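Local structure of MdcA (Pseudomonas aeruginosa, 5VIT) at residues D437-A442 with P448-M453. The protein is the alpha subunit of malonate decarboxylase and probably transfers acyl carrier protein from its acetyl thioester to malonate, giving malonyl-carrier and acetate. Residues are numbered along the deposited sequence; the frame is centred on the assembly and turned at random.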
# COMPACT_ATOMS: atom_id res chain seq x y z
N ASP A 437 -24.35 -6.74 -9.60
CA ASP A 437 -25.43 -6.97 -10.55
C ASP A 437 -25.96 -8.41 -10.43
O ASP A 437 -27.14 -8.66 -10.64
CB ASP A 437 -24.94 -6.73 -11.98
CG ASP A 437 -24.92 -5.27 -12.36
OD1 ASP A 437 -24.86 -4.42 -11.45
OD2 ASP A 437 -24.96 -4.98 -13.58
N ALA A 438 -25.06 -9.33 -10.09
CA ALA A 438 -25.38 -10.76 -10.03
C ALA A 438 -26.57 -11.09 -9.13
O ALA A 438 -27.25 -12.10 -9.36
CB ALA A 438 -24.16 -11.54 -9.57
N LEU A 439 -26.82 -10.27 -8.11
CA LEU A 439 -27.94 -10.52 -7.19
C LEU A 439 -29.28 -10.43 -7.92
O LEU A 439 -30.10 -11.35 -7.84
CB LEU A 439 -27.90 -9.54 -6.02
CG LEU A 439 -26.73 -9.72 -5.06
CD1 LEU A 439 -26.94 -8.89 -3.82
CD2 LEU A 439 -26.63 -11.16 -4.68
N GLU A 440 -29.48 -9.32 -8.64
CA GLU A 440 -30.70 -9.12 -9.43
C GLU A 440 -30.80 -10.08 -10.60
O GLU A 440 -31.89 -10.52 -10.95
CB GLU A 440 -30.78 -7.69 -9.94
CG GLU A 440 -31.80 -6.86 -9.21
CD GLU A 440 -33.18 -7.52 -9.21
OE1 GLU A 440 -33.71 -7.82 -10.31
OE2 GLU A 440 -33.72 -7.74 -8.10
N VAL A 441 -29.68 -10.43 -11.21
CA VAL A 441 -29.70 -11.42 -12.27
C VAL A 441 -30.25 -12.76 -11.75
O VAL A 441 -31.04 -13.43 -12.41
CB VAL A 441 -28.32 -11.61 -12.88
CG1 VAL A 441 -28.33 -12.77 -13.87
CG2 VAL A 441 -27.89 -10.33 -13.57
N ALA A 442 -29.85 -13.13 -10.54
CA ALA A 442 -30.31 -14.38 -9.97
C ALA A 442 -31.83 -14.32 -9.76
O ALA A 442 -32.55 -15.28 -10.10
CB ALA A 442 -29.60 -14.69 -8.66
N PRO A 448 -30.89 -20.14 -7.72
CA PRO A 448 -30.94 -20.27 -6.25
C PRO A 448 -29.86 -19.41 -5.54
O PRO A 448 -30.03 -19.00 -4.39
CB PRO A 448 -30.71 -21.77 -6.01
CG PRO A 448 -30.08 -22.29 -7.28
CD PRO A 448 -30.55 -21.41 -8.39
N LEU A 449 -28.77 -19.12 -6.24
CA LEU A 449 -27.78 -18.21 -5.68
C LEU A 449 -27.20 -17.29 -6.74
O LEU A 449 -27.24 -17.59 -7.94
CB LEU A 449 -26.67 -18.99 -4.95
CG LEU A 449 -25.60 -19.84 -5.64
CD1 LEU A 449 -24.64 -20.38 -4.57
CD2 LEU A 449 -26.21 -20.99 -6.41
N ALA A 450 -26.69 -16.16 -6.29
CA ALA A 450 -26.05 -15.20 -7.16
C ALA A 450 -24.86 -15.84 -7.83
O ALA A 450 -24.01 -16.42 -7.15
CB ALA A 450 -25.63 -13.97 -6.39
N PRO A 451 -24.80 -15.74 -9.16
CA PRO A 451 -23.65 -16.25 -9.91
C PRO A 451 -22.40 -15.41 -9.61
O PRO A 451 -22.12 -14.42 -10.29
CB PRO A 451 -24.10 -16.10 -11.37
CG PRO A 451 -25.09 -14.96 -11.34
CD PRO A 451 -25.78 -15.05 -10.02
N VAL A 452 -21.70 -15.79 -8.55
CA VAL A 452 -20.44 -15.19 -8.14
C VAL A 452 -19.28 -15.96 -8.76
O VAL A 452 -19.21 -17.19 -8.67
CB VAL A 452 -20.30 -15.21 -6.59
CG1 VAL A 452 -18.88 -14.85 -6.16
CG2 VAL A 452 -21.30 -14.27 -5.96
N MET A 453 -18.36 -15.23 -9.39
CA MET A 453 -17.19 -15.85 -9.99
C MET A 453 -16.19 -16.31 -8.93
O MET A 453 -15.78 -17.47 -8.89
CB MET A 453 -16.51 -14.87 -10.96
CG MET A 453 -15.31 -15.43 -11.67
SD MET A 453 -14.61 -14.25 -12.85
CE MET A 453 -13.78 -13.12 -11.72
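Ala438 meets Pro451 and Ala450 on the inner flank of helix 437-445, where the chain, once past the helix, runs back along it. Its CB is 3.6 Å from Pro451 O and lies against the proline ring at CD and CG, as well as facing the methyl of Ala450. Ser369, on strand 368-369, also touches Ala438 and hydrogen-bonds the same Pro451 O through its hydroxyl, so that carbonyl has a polar partner besides the methyl beside it. The carbonyl oxygen of Ala438 takes the helical bond from Ala442 N and has the ring of Pro451 beside it, with CD 3.4 Å from Ala438 O.

One residue on, the first bond of the Leu439 side chain leads off the returning chain, yet a chi1 of -68° sets CG trans to the carbonyl carbon and brings CD2 round to the methyl of Ala450, 3.4 Å from its CB; this is a tight carbon pair, at the partly exposed margin of the contact.

Ala442, a turn beyond Ala438, completes the surface: its CB sits 3.8 Å from Leu449 O and also rests against Ala450 CA and Pro451 CD. The methyls of Ala438 and Ala442 thus both reach Pro451 CD. With nothing larger than a methyl on Ala438, Ala442 and Ala450, the helix and the returning chain lie close, Leu439 CA and Ala450 CA being 5.0 Å apart. Pro451 centres an inverse gamma turn, closed by a weak bond from Val452 N to Ala450 O, and beyond it Met453 pairs through its backbone with Ser368.

Helix and loop both belong to the connection between strands 416-420 and 461-464, parallel neighbours in the mixed sheet. The chemistry is that of a small, mostly apolar helix-to-loop packing: methyls and a proline ring supply the fit, while hydrogen bonds at Pro451 O and the Met453 backbone tie the loop to strand 368-369.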